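Local atomic coordinates of putative metal-dependent phosphoesterase (Bifidobacterium adolescentis, PDB entry 3O0F), a protein that hydrolyses phosphoester bonds with the help of bound iron and zinc ions, binds adenosine monophosphate, and may act as a 5'-3' exonuclease on RNA and DNA. Residues L72-T77 with F90-S95; E97-M102 with A190-A195; L230-R235 with R244-A249; H86-Q91 with V200-G205. One frame throughout, in Å; residues are numbered along the deposited sequence.

Contact 1: residues L72-T77 with F90-S95. With FE (Fe (III) ion), chain D; FE (Fe (III) ion), chain E.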
loop_
_atom_site.group_PDB
_atom_site.type_symbol
_atom_site.label_atom_id
_atom_site.label_comp_id
_atom_site.label_asym_id
_atom_site.label_seq_id
_atom_site.Cartn_x
_atom_site.Cartn_y
_atom_site.Cartn_z
ATOM N N LEU A 72 11.059 -3.898 5.113
ATOM C CA LEU A 72 9.846 -4.610 5.440
ATOM C C LEU A 72 8.738 -3.605 5.761
ATOM O O LEU A 72 8.887 -2.772 6.649
ATOM C CB LEU A 72 10.042 -5.604 6.592
ATOM C CG LEU A 72 10.939 -6.822 6.220
ATOM C CD1 LEU A 72 11.329 -7.681 7.416
ATOM C CD2 LEU A 72 10.313 -7.674 5.084
ATOM N N GLY A 73 7.637 -3.673 5.007
ATOM C CA GLY A 73 6.601 -2.673 5.130
ATOM C C GLY A 73 5.191 -3.185 4.930
ATOM O O GLY A 73 4.953 -4.344 4.602
ATOM N N THR A 74 4.241 -2.299 5.157
ATOM C CA THR A 74 2.811 -2.639 5.053
ATOM C C THR A 74 2.086 -1.366 4.646
ATOM O O THR A 74 2.427 -0.289 5.131
ATOM C CB THR A 74 2.243 -3.088 6.391
ATOM O OG1 THR A 74 2.847 -4.305 6.807
ATOM C CG2 THR A 74 0.702 -3.278 6.300
ATOM N N GLU A 75 1.087 -1.450 3.777
ATOM C CA GLU A 75 0.261 -0.280 3.480
ATOM C C GLU A 75 -1.038 -0.443 4.274
ATOM O O GLU A 75 -1.801 -1.387 4.090
ATOM C CB GLU A 75 -0.020 -0.132 1.973
ATOM C CG GLU A 75 -0.865 1.069 1.718
ATOM C CD GLU A 75 -0.966 1.479 0.248
ATOM O OE1 GLU A 75 -0.567 0.714 -0.583
ATOM O OE2 GLU A 75 -1.365 2.630 -0.037
ATOM N N ILE A 76 -1.258 0.473 5.199
ATOM C CA ILE A 76 -2.353 0.339 6.136
ATOM C C ILE A 76 -3.508 1.204 5.656
ATOM O O ILE A 76 -3.350 2.425 5.442
ATOM C CB ILE A 76 -1.946 0.775 7.562
ATOM C CG1 ILE A 76 -0.694 0.007 7.999
ATOM C CG2 ILE A 76 -3.122 0.559 8.559
ATOM C CD1 ILE A 76 -0.124 0.438 9.344
ATOM N N THR A 77 -4.670 0.570 5.557
ATOM C CA THR A 77 -5.905 1.256 5.183
ATOM C C THR A 77 -6.424 2.074 6.374
ATOM O O THR A 77 -6.561 1.548 7.470
ATOM C CB THR A 77 -6.993 0.179 4.792
ATOM O OG1 THR A 77 -6.423 -0.798 3.917
ATOM C CG2 THR A 77 -8.227 0.793 4.101
ATOM N N PHE A 90 6.871 1.060 7.960
ATOM C CA PHE A 90 8.074 0.277 7.699
ATOM C C PHE A 90 8.799 -0.072 9.006
ATOM O O PHE A 90 8.817 0.727 9.966
ATOM C CB PHE A 90 9.053 1.068 6.839
ATOM C CG PHE A 90 8.522 1.412 5.479
ATOM C CD1 PHE A 90 8.454 0.439 4.485
ATOM C CD2 PHE A 90 8.084 2.689 5.207
ATOM C CE1 PHE A 90 7.916 0.751 3.223
ATOM C CE2 PHE A 90 7.599 3.028 3.942
ATOM C CZ PHE A 90 7.509 2.048 2.965
ATOM N N GLN A 91 9.449 -1.225 8.974
ATOM C CA GLN A 91 10.421 -1.627 10.003
ATOM C C GLN A 91 9.868 -1.555 11.409
ATOM O O GLN A 91 10.467 -0.950 12.306
ATOM C CB GLN A 91 11.718 -0.804 9.854
ATOM C CG GLN A 91 12.411 -1.036 8.470
ATOM C CD GLN A 91 12.977 -2.442 8.308
ATOM O OE1 GLN A 91 12.601 -3.173 7.388
ATOM N NE2 GLN A 91 13.904 -2.823 9.201
ATOM N N TYR A 92 8.715 -2.175 11.603
ATOM C CA TYR A 92 8.086 -2.265 12.930
ATOM C C TYR A 92 8.090 -3.712 13.391
ATOM O O TYR A 92 8.279 -4.626 12.581
ATOM C CB TYR A 92 6.674 -1.704 12.901
ATOM C CG TYR A 92 5.759 -2.406 11.969
ATOM C CD1 TYR A 92 5.025 -3.497 12.380
ATOM C CD2 TYR A 92 5.622 -1.974 10.659
ATOM C CE1 TYR A 92 4.169 -4.141 11.527
ATOM C CE2 TYR A 92 4.777 -2.620 9.775
ATOM C CZ TYR A 92 4.048 -3.688 10.211
ATOM O OH TYR A 92 3.217 -4.322 9.336
ATOM N N ASP A 93 7.875 -3.933 14.683
ATOM C CA ASP A 93 7.810 -5.301 15.224
ATOM C C ASP A 93 6.562 -6.047 14.754
ATOM O O ASP A 93 5.452 -5.717 15.152
ATOM C CB ASP A 93 7.878 -5.261 16.745
ATOM C CG ASP A 93 7.634 -6.606 17.396
ATOM O OD1 ASP A 93 7.571 -7.664 16.689
ATOM O OD2 ASP A 93 7.439 -6.569 18.641
ATOM N N PRO A 94 6.728 -7.062 13.897
ATOM C CA PRO A 94 5.522 -7.720 13.348
ATOM C C PRO A 94 4.687 -8.495 14.372
ATOM O O PRO A 94 3.520 -8.737 14.143
ATOM C CB PRO A 94 6.089 -8.646 12.273
ATOM C CG PRO A 94 7.445 -8.986 12.742
ATOM C CD PRO A 94 7.963 -7.716 13.418
ATOM N N SER A 95 5.274 -8.845 15.497
ATOM C CA SER A 95 4.549 -9.550 16.545
ATOM C C SER A 95 3.842 -8.590 17.516
ATOM O O SER A 95 3.176 -9.032 18.425
ATOM C CB SER A 95 5.532 -10.447 17.316
ATOM O OG SER A 95 6.375 -9.603 18.090
HETATM FE FE FE D . -2.549 3.232 -1.730
HETATM FE FE FE E . -0.062 1.014 -2.657
HETATM O O HOH W 1 -0.919 2.902 -2.853
#

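Contact 2: residues E97-M102 with A190-A195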
loop_
_atom_site.group_PDB
_atom_site.type_symbol
_atom_site.label_atom_id
_atom_site.label_comp_id
_atom_site.label_asym_id
_atom_site.label_seq_id
_atom_site.Cartn_x
_atom_site.Cartn_y
_atom_site.Cartn_z
ATOM N N GLU A 97 1.217 -6.764 19.432
ATOM C CA GLU A 97 -0.170 -7.248 19.589
ATOM C C GLU A 97 -1.214 -6.226 19.111
ATOM O O GLU A 97 -2.258 -6.623 18.587
ATOM C CB GLU A 97 -0.436 -7.673 21.068
ATOM C CG GLU A 97 -1.879 -8.212 21.404
ATOM C CD GLU A 97 -2.088 -8.554 22.911
ATOM O OE1 GLU A 97 -1.486 -9.548 23.381
ATOM O OE2 GLU A 97 -2.855 -7.844 23.632
ATOM N N HIS A 98 -0.950 -4.924 19.300
ATOM C CA HIS A 98 -1.876 -3.867 18.862
ATOM C C HIS A 98 -1.925 -3.827 17.338
ATOM O O HIS A 98 -3.002 -3.832 16.721
ATOM C CB HIS A 98 -1.437 -2.513 19.474
ATOM C CG HIS A 98 -2.271 -1.321 19.086
ATOM N ND1 HIS A 98 -3.521 -1.424 18.508
ATOM C CD2 HIS A 98 -2.059 0.008 19.271
ATOM C CE1 HIS A 98 -4.012 -0.215 18.297
ATOM N NE2 HIS A 98 -3.157 0.671 18.769
ATOM N N ILE A 99 -0.764 -3.827 16.702
ATOM C CA ILE A 99 -0.776 -3.694 15.253
ATOM C C ILE A 99 -1.317 -4.996 14.642
ATOM O O ILE A 99 -2.138 -4.962 13.737
ATOM C CB ILE A 99 0.596 -3.127 14.724
ATOM C CG1 ILE A 99 0.344 -2.184 13.535
ATOM C CG2 ILE A 99 1.623 -4.199 14.485
ATOM C CD1 ILE A 99 1.508 -1.346 13.144
ATOM N N SER A 100 -0.958 -6.132 15.212
ATOM C CA SER A 100 -1.466 -7.429 14.737
ATOM C C SER A 100 -2.968 -7.555 14.764
ATOM O O SER A 100 -3.564 -8.029 13.790
ATOM C CB SER A 100 -0.883 -8.601 15.545
ATOM O OG SER A 100 0.418 -8.839 15.103
ATOM N N SER A 101 -3.583 -7.144 15.865
ATOM C CA SER A 101 -5.009 -7.268 15.979
ATOM C C SER A 101 -5.716 -6.215 15.112
ATOM O O SER A 101 -6.769 -6.473 14.571
ATOM C CB SER A 101 -5.418 -7.190 17.437
ATOM O OG SER A 101 -5.518 -5.856 17.822
HETATM N N MSE A 102 -5.137 -5.028 14.967
HETATM C CA MSE A 102 -5.714 -4.042 14.056
HETATM C C MSE A 102 -5.736 -4.550 12.596
HETATM O O MSE A 102 -6.727 -4.362 11.874
HETATM C CB MSE A 102 -4.892 -2.787 14.092
HETATM C CG MSE A 102 -5.419 -1.727 13.161
HETATM SE SE MSE A 102 -4.433 -0.078 13.434
HETATM C CE MSE A 102 -2.998 -0.411 12.242
ATOM N N ALA A 190 -0.359 5.909 16.072
ATOM C CA ALA A 190 -0.004 5.460 17.393
ATOM C C ALA A 190 0.444 3.997 17.388
ATOM O O ALA A 190 1.382 3.655 18.120
ATOM C CB ALA A 190 -1.166 5.660 18.384
ATOM N N ALA A 191 -0.237 3.144 16.612
ATOM C CA ALA A 191 0.068 1.731 16.584
ATOM C C ALA A 191 1.427 1.503 15.922
ATOM O O ALA A 191 2.203 0.681 16.395
ATOM C CB ALA A 191 -1.038 0.915 15.881
ATOM N N VAL A 192 1.713 2.237 14.841
ATOM C CA VAL A 192 2.957 2.018 14.116
ATOM C C VAL A 192 4.133 2.463 14.980
ATOM O O VAL A 192 5.110 1.712 15.145
ATOM C CB VAL A 192 2.986 2.697 12.734
ATOM C CG1 VAL A 192 4.435 2.600 12.130
ATOM C CG2 VAL A 192 1.963 2.037 11.789
ATOM N N LYS A 193 4.017 3.662 15.573
ATOM C CA LYS A 193 5.022 4.137 16.505
ATOM C C LYS A 193 5.118 3.213 17.723
ATOM O O LYS A 193 6.214 2.928 18.197
ATOM C CB LYS A 193 4.712 5.572 16.968
ATOM C CG LYS A 193 4.719 6.633 15.901
ATOM C CD LYS A 193 5.757 6.490 14.769
ATOM C CE LYS A 193 7.097 6.930 15.224
ATOM N NZ LYS A 193 8.244 6.727 14.237
ATOM N N GLY A 194 3.988 2.716 18.203
ATOM C CA GLY A 194 4.018 1.741 19.300
ATOM C C GLY A 194 4.862 0.522 18.995
ATOM O O GLY A 194 5.576 -0.003 19.876
ATOM N N ALA A 195 4.759 0.056 17.750
ATOM C CA ALA A 195 5.413 -1.176 17.286
ATOM C C ALA A 195 6.852 -0.855 16.836
ATOM O O ALA A 195 7.556 -1.719 16.354
ATOM C CB ALA A 195 4.609 -1.824 16.143
#

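Contact 3: residues L230-R235 with R244-A249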
loop_
_atom_site.group_PDB
_atom_site.type_symbol
_atom_site.label_atom_id
_atom_site.label_comp_id
_atom_site.label_asym_id
_atom_site.label_seq_id
_atom_site.Cartn_x
_atom_site.Cartn_y
_atom_site.Cartn_z
ATOM N N LEU A 230 6.181 11.793 4.171
ATOM C CA LEU A 230 5.228 11.985 3.067
ATOM C C LEU A 230 5.807 11.382 1.796
ATOM O O LEU A 230 6.962 11.629 1.463
ATOM C CB LEU A 230 5.057 13.488 2.821
ATOM C CG LEU A 230 4.455 14.302 3.981
ATOM C CD1 LEU A 230 4.347 15.782 3.604
ATOM C CD2 LEU A 230 3.099 13.733 4.373
ATOM N N GLU A 231 5.001 10.572 1.110
ATOM C CA GLU A 231 5.333 10.028 -0.174
ATOM C C GLU A 231 5.021 11.099 -1.200
ATOM O O GLU A 231 3.852 11.442 -1.398
ATOM C CB GLU A 231 4.480 8.774 -0.432
ATOM C CG GLU A 231 4.685 8.194 -1.795
ATOM C CD GLU A 231 3.938 6.886 -1.980
ATOM O OE1 GLU A 231 2.689 6.888 -1.856
ATOM O OE2 GLU A 231 4.597 5.854 -2.255
ATOM N N VAL A 232 6.074 11.633 -1.826
ATOM C CA VAL A 232 5.953 12.694 -2.772
ATOM C C VAL A 232 6.096 12.202 -4.189
ATOM O O VAL A 232 5.309 12.602 -5.094
ATOM C CB VAL A 232 6.990 13.846 -2.502
ATOM C CG1 VAL A 232 6.905 14.900 -3.612
ATOM C CG2 VAL A 232 6.727 14.466 -1.110
ATOM N N TRP A 233 7.084 11.342 -4.405
ATOM C CA TRP A 233 7.397 10.903 -5.761
ATOM C C TRP A 233 6.520 9.699 -6.077
ATOM O O TRP A 233 6.871 8.551 -5.779
ATOM C CB TRP A 233 8.870 10.592 -5.909
ATOM C CG TRP A 233 9.787 11.575 -5.209
ATOM C CD1 TRP A 233 10.686 11.293 -4.244
ATOM C CD2 TRP A 233 9.887 12.976 -5.466
ATOM N NE1 TRP A 233 11.368 12.444 -3.882
ATOM C CE2 TRP A 233 10.881 13.491 -4.610
ATOM C CE3 TRP A 233 9.239 13.848 -6.358
ATOM C CZ2 TRP A 233 11.237 14.853 -4.600
ATOM C CZ3 TRP A 233 9.589 15.198 -6.358
ATOM C CH2 TRP A 233 10.586 15.684 -5.481
ATOM N N HIS A 234 5.360 9.983 -6.674
ATOM C CA HIS A 234 4.333 8.975 -6.928
ATOM C C HIS A 234 3.508 9.481 -8.097
ATOM O O HIS A 234 3.193 10.662 -8.176
ATOM C CB HIS A 234 3.461 8.776 -5.701
ATOM C CG HIS A 234 2.446 7.665 -5.819
ATOM N ND1 HIS A 234 1.263 7.806 -6.502
ATOM C CD2 HIS A 234 2.419 6.420 -5.280
ATOM C CE1 HIS A 234 0.571 6.683 -6.430
ATOM N NE2 HIS A 234 1.240 5.832 -5.677
ATOM N N ARG A 235 3.163 8.588 -9.008
ATOM C CA ARG A 235 2.442 8.992 -10.226
ATOM C C ARG A 235 1.075 9.636 -9.947
ATOM O O ARG A 235 0.621 10.425 -10.765
ATOM C CB ARG A 235 2.270 7.809 -11.187
ATOM C CG ARG A 235 1.282 6.703 -10.725
ATOM C CD ARG A 235 0.746 5.931 -11.916
ATOM N NE ARG A 235 1.831 5.357 -12.732
ATOM C CZ ARG A 235 1.701 4.949 -13.997
ATOM N NH1 ARG A 235 0.548 5.019 -14.643
ATOM N NH2 ARG A 235 2.733 4.447 -14.610
ATOM N N ARG A 244 3.537 21.415 -2.749
ATOM C CA ARG A 244 2.861 21.614 -1.466
ATOM C C ARG A 244 3.404 20.620 -0.401
ATOM O O ARG A 244 3.742 20.995 0.723
ATOM C CB ARG A 244 1.343 21.490 -1.681
ATOM C CG ARG A 244 0.546 21.202 -0.431
ATOM C CD ARG A 244 -0.953 21.364 -0.638
ATOM N NE ARG A 244 -1.584 20.971 0.614
ATOM C CZ ARG A 244 -2.102 19.778 0.882
ATOM N NH1 ARG A 244 -2.199 18.840 -0.055
ATOM N NH2 ARG A 244 -2.570 19.523 2.109
ATOM N N LEU A 245 3.530 19.358 -0.754
ATOM C CA LEU A 245 3.959 18.356 0.221
ATOM C C LEU A 245 5.449 18.522 0.594
ATOM O O LEU A 245 5.832 18.286 1.735
ATOM C CB LEU A 245 3.662 16.934 -0.332
ATOM C CG LEU A 245 2.197 16.513 -0.566
ATOM C CD1 LEU A 245 2.175 15.180 -1.367
ATOM C CD2 LEU A 245 1.374 16.332 0.756
ATOM N N LEU A 246 6.282 18.911 -0.376
ATOM C CA LEU A 246 7.709 19.148 -0.129
ATOM C C LEU A 246 7.884 20.313 0.855
ATOM O O LEU A 246 8.777 20.294 1.688
ATOM C CB LEU A 246 8.446 19.474 -1.434
ATOM C CG LEU A 246 8.706 18.320 -2.398
ATOM C CD1 LEU A 246 9.201 18.865 -3.730
ATOM C CD2 LEU A 246 9.659 17.253 -1.785
ATOM N N THR A 247 7.029 21.322 0.734
ATOM C CA THR A 247 7.071 22.450 1.607
ATOM C C THR A 247 6.703 22.069 3.019
ATOM O O THR A 247 7.369 22.503 3.960
ATOM C CB THR A 247 6.163 23.591 1.088
ATOM O OG1 THR A 247 6.648 23.984 -0.195
ATOM C CG2 THR A 247 6.170 24.795 2.047
ATOM N N ILE A 248 5.629 21.288 3.178
ATOM C CA ILE A 248 5.234 20.802 4.479
ATOM C C ILE A 248 6.341 19.935 5.102
ATOM O O ILE A 248 6.690 20.112 6.278
ATOM C CB ILE A 248 3.909 20.009 4.426
ATOM C CG1 ILE A 248 2.737 20.965 4.070
ATOM C CG2 ILE A 248 3.697 19.239 5.762
ATOM C CD1 ILE A 248 1.476 20.243 3.591
ATOM N N ALA A 249 6.910 19.034 4.301
ATOM C CA ALA A 249 8.014 18.203 4.750
ATOM C C ALA A 249 9.254 19.038 5.173
ATOM O O ALA A 249 9.844 18.786 6.227
ATOM C CB ALA A 249 8.360 17.105 3.682
#

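Contact 4: residues H86-Q91 with V200-G205. With FE (Fe (III) ion), chain D.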
loop_
_atom_site.group_PDB
_atom_site.type_symbol
_atom_site.label_atom_id
_atom_site.label_comp_id
_atom_site.label_asym_id
_atom_site.label_seq_id
_atom_site.Cartn_x
_atom_site.Cartn_y
_atom_site.Cartn_z
ATOM N N HIS A 86 -4.100 6.117 2.959
ATOM C CA HIS A 86 -3.248 4.957 3.036
ATOM C C HIS A 86 -1.921 5.370 3.690
ATOM O O HIS A 86 -1.328 6.398 3.329
ATOM C CB HIS A 86 -3.055 4.396 1.622
ATOM C CG HIS A 86 -4.273 3.690 1.089
ATOM N ND1 HIS A 86 -4.243 2.876 -0.020
ATOM C CD2 HIS A 86 -5.549 3.643 1.549
ATOM C CE1 HIS A 86 -5.448 2.381 -0.241
ATOM N NE2 HIS A 86 -6.260 2.828 0.700
HETATM N N MSE A 87 -1.506 4.580 4.678
HETATM C CA MSE A 87 -0.308 4.842 5.460
HETATM C C MSE A 87 0.683 3.725 5.186
HETATM O O MSE A 87 0.363 2.564 5.382
HETATM C CB MSE A 87 -0.629 4.784 6.937
HETATM C CG MSE A 87 -1.816 5.682 7.329
HETATM SE SE MSE A 87 -1.321 7.484 7.805
HETATM C CE MSE A 87 0.509 7.655 7.202
ATOM N N LEU A 88 1.901 4.080 4.827
ATOM C CA LEU A 88 2.978 3.119 4.664
ATOM C C LEU A 88 3.710 3.033 6.018
ATOM O O LEU A 88 4.063 4.070 6.598
ATOM C CB LEU A 88 3.925 3.617 3.568
ATOM C CG LEU A 88 3.416 3.653 2.129
ATOM C CD1 LEU A 88 4.401 4.425 1.271
ATOM C CD2 LEU A 88 3.183 2.273 1.527
ATOM N N ALA A 89 3.907 1.805 6.494
ATOM C CA ALA A 89 4.514 1.507 7.796
ATOM C C ALA A 89 5.695 0.618 7.552
ATOM O O ALA A 89 5.554 -0.434 6.944
ATOM C CB ALA A 89 3.537 0.792 8.691
ATOM N N PHE A 90 6.871 1.060 7.960
ATOM C CA PHE A 90 8.074 0.277 7.699
ATOM C C PHE A 90 8.799 -0.072 9.006
ATOM O O PHE A 90 8.817 0.727 9.966
ATOM C CB PHE A 90 9.053 1.068 6.839
ATOM C CG PHE A 90 8.522 1.412 5.479
ATOM C CD1 PHE A 90 8.454 0.439 4.485
ATOM C CD2 PHE A 90 8.084 2.689 5.207
ATOM C CE1 PHE A 90 7.916 0.751 3.223
ATOM C CE2 PHE A 90 7.599 3.028 3.942
ATOM C CZ PHE A 90 7.509 2.048 2.965
ATOM N N GLN A 91 9.449 -1.225 8.974
ATOM C CA GLN A 91 10.421 -1.627 10.003
ATOM C C GLN A 91 9.868 -1.555 11.409
ATOM O O GLN A 91 10.467 -0.950 12.306
ATOM C CB GLN A 91 11.718 -0.804 9.854
ATOM C CG GLN A 91 12.411 -1.036 8.470
ATOM C CD GLN A 91 12.977 -2.442 8.308
ATOM O OE1 GLN A 91 12.601 -3.173 7.388
ATOM N NE2 GLN A 91 13.904 -2.823 9.201
ATOM N N VAL A 200 4.547 6.754 7.061
ATOM C CA VAL A 200 4.600 7.732 5.946
ATOM C C VAL A 200 3.191 7.818 5.329
ATOM O O VAL A 200 2.590 6.796 5.109
ATOM C CB VAL A 200 5.640 7.251 4.888
ATOM C CG1 VAL A 200 5.575 8.100 3.576
ATOM C CG2 VAL A 200 7.070 7.187 5.498
ATOM N N ALA A 201 2.667 9.021 5.068
ATOM C CA ALA A 201 1.379 9.176 4.381
ATOM C C ALA A 201 1.606 8.891 2.862
ATOM O O ALA A 201 2.453 9.510 2.228
ATOM C CB ALA A 201 0.800 10.621 4.614
ATOM N N ALA A 202 0.890 7.897 2.334
ATOM C CA ALA A 202 1.004 7.450 0.926
ATOM C C ALA A 202 0.178 8.352 -0.030
ATOM O O ALA A 202 -0.897 8.807 0.334
ATOM C CB ALA A 202 0.532 5.995 0.781
ATOM N N HIS A 203 0.744 8.628 -1.204
ATOM C CA HIS A 203 0.154 9.431 -2.319
ATOM C C HIS A 203 -0.885 10.472 -1.823
ATOM O O HIS A 203 -2.065 10.433 -2.200
ATOM C CB HIS A 203 -0.454 8.466 -3.375
ATOM C CG HIS A 203 -1.277 7.354 -2.784
ATOM N ND1 HIS A 203 -2.492 7.576 -2.158
ATOM C CD2 HIS A 203 -1.062 6.015 -2.714
ATOM C CE1 HIS A 203 -2.985 6.426 -1.719
ATOM N NE2 HIS A 203 -2.133 5.465 -2.037
ATOM N N ALA A 204 -0.454 11.403 -0.977
ATOM C CA ALA A 204 -1.423 12.204 -0.235
ATOM C C ALA A 204 -2.015 13.319 -1.091
ATOM O O ALA A 204 -2.977 13.986 -0.654
ATOM C CB ALA A 204 -0.812 12.780 1.060
ATOM N N GLY A 205 -1.432 13.541 -2.274
ATOM C CA GLY A 205 -1.953 14.515 -3.225
ATOM C C GLY A 205 -2.794 13.946 -4.350
ATOM O O GLY A 205 -3.052 14.648 -5.344
HETATM FE FE FE D . -2.549 3.232 -1.730
HETATM O O HOH W 2 -3.368 8.500 1.294
HETATM O O HOH W 1 -0.919 2.902 -2.853
#

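Contact 1: residues L72-T77 with F90-S95
Gly-73 and Phe-90 form an antiparallel non-hydrogen-bonded pair with CA atoms 4.2 Å apart, and one step on Gln-91 N donates to Leu-72 O at 2.8 Å. Gln-91 leaves the strand with positive phi, and its side chain, bent at chi2 (-68°), folds back to complete the pairing. Its OE1 accepts Leu-72 N at 2.8 Å in the plane of the amide, an almost straight bond (172° at the hydrogen). Phe-90 sets CD1 3.7 Å from Gly-73 CA. Further along, the Tyr-92 side chain turns back toward the strand and meets Thr-74 at about a right angle; its OH donates to Thr-74 OG1 at 2.6 Å, the threonine oxygen lying in the ring plane. That oxygen also bonds Thr-52 O. A phenylalanine at Tyr-92 would probably leave Thr-74 OG1 without its donor and the loop less firmly tied to the strand. Next along the strand, Glu-75 bridges two irons, OE2 at 2.1 Å from the chain D ion and OE1 at 2.2 Å from the chain E ion. Strands 70-80 and 83-90 form a hairpin; Trp-56 of helix 56-66 packs on Leu-72 and Thr-74, while Phe-103 of helix 97-124 touches Thr-74, Ile-76 and Tyr-92.

Contact 2: residues E97-M102 with A190-A195
Ala-191 is the hub of this helix pair: its CB sits over one face of the His-98 ring, 3.8 Å from the ring centroid and 21° off the normal, a CH-pi contact displaced toward the NE2-CD2 side. The imidazole gets there because CG stands anti to the backbone N (chi1 178°), which lays the ring across the gap. Ile-99 works with both branches: along one, CG1 lies 4.1 Å from Ala-191 CB and CD1 goes on to cross Val-192 CG2 at 3.7 Å; the other, CG2, meets Ala-195 CB at 4.2 Å. The selenium of Met-102, a selenomethionine, also touches Ala-191 CB, at 4.3 Å.

The small alanines let the backbones come near: the short axes pass 8.9 Å apart, with N-to-C directions at 136°. Behind this first layer, Ile-99 N is bonded by Asn-96 OD1 at the start of helix 97-124, and Ala-195, where helix 185-194 has ended, pairs through its backbone with Asp-93. Inward, Val-192 and Met-102 both rest on Ile-76 of strand 70-80. Lys-193 starts off away from the partner helix, and its NZ forms a salt bridge with Asp-228.

No hydrogen bond crosses between the two segments. The helices are held together here by apolar packing and one methyl-to-ring contact, with the more exposed His-98 at the border and Ile-99 and Val-192 in the buried part, so shape rather than polar pairing sets how they fit.

Contact 3: residues L230-R235 with R244-A249
Leu-245 O is met from two directions: Ala-249 N gives it the helical hydrogen bond at 2.9 Å, and Leu-230 CD1 presses on it from the strand at 3.5 Å. That same methyl fits among the side chains of the helix, 4.1 Å from Ile-248 CG2 and 4.2 Å from Ala-249 CB. Two residues along, Val-232 spreads its methyls over the preceding turn of the helix, at Leu-245 and Leu-246. CG2, beside the backbone N, lies 4.0 Å from Leu-245 CB, while CG1, anti to that N (chi1 175°), reaches Leu-246 CG at 4.1 Å. CG1 also lies over one face of the neighbouring Trp-233 indole. The far end of that ring crosses Leu-246 at about a right angle, CH2 being 3.9 Å from Leu-246 CD1. Were Val-232 an alanine, a gap would probably open against Leu-245 CB and Leu-246 CG, and the Trp-233 ring would lose the methyl on that face, leaving Leu-246 held from the strand by the indole.

Glu-231 starts off away from the helix. Its OE2 bonds ND1 of His-18, an iron ligand, and its OE1 takes the backbone N of His-203, another one; the carboxylate thus serves as a second shell to the metals and would probably polarise the His-18 ring.

The strand therefore has an apolar side for the helix and a polar side for the metals. Strand 229-233, helix 239-252 and strand 255-258 make a beta-alpha-beta unit, the repeating element of the TIM-barrel-related fold of PHP domains, with helices outside and the metal site within.

Contact 4: residues H86-Q91 with V200-G205
The imidazoles of His-86 and His-203 meet obliquely round one iron, planes at 60°, with His-86 ND1 at the edge of the His-203 ring and in its plane. Water 1 lies at that edge too, and Ala-202 CB lies over one face of His-203, toward its rim. The iron takes His-86 ND1 at 2.4 Å and His-203 NE2 at 2.3 Å, with water 1 at 2.0 Å; Glu-75 completes the protein ligands. His-203 has its CG wedged between the backbone N and carbonyl carbon (chi1 45°), which swings the ring round to the metal. Phe-90 offers its ring edge to Val-200 CG2.

Backbone pairing brings the two histidine-bearing segments together. Leu-88 and Val-200 form an antiparallel hydrogen-bonded pair, N to O at 2.8 Å each way, and Ala-202 N donates to His-86 O at 2.9 Å. Beyond this, water 2 bridges His-86 N and Ala-202 O. Leu-88 CG packs on Ala-202 CB at 4.0 Å. His-86 also touches the bound adenosine monophosphate, so this part of strand 83-90 also lines the ligand pocket. Within the sheet, strand 83-90 runs between 70-80 and 198-201, and strand 198-201 is flanked on its far side by 229-233.

Contacts 1 and 4 are the inner pair: they share Phe-90 and Gln-91, bind the same iron and water, and join strand 83-90 to its two sheet neighbours through backbone bonds and metal ligands. Contact 3 belongs to the same sheet one strand further, but looks outward to a helix and is apolar across its interface; Glu-231 N and Ala-201 O tie it to contact 4. Contact 2 lies farther from the centre, with an exposed histidine at its border, and pairs two helices by packing alone. It leans on contact 1 through Ile-76 and Val-192, and on contact 4 through Ala-89. Polar and metal chemistry thus gathers in the centre, hydrophobic packing in the outer layers.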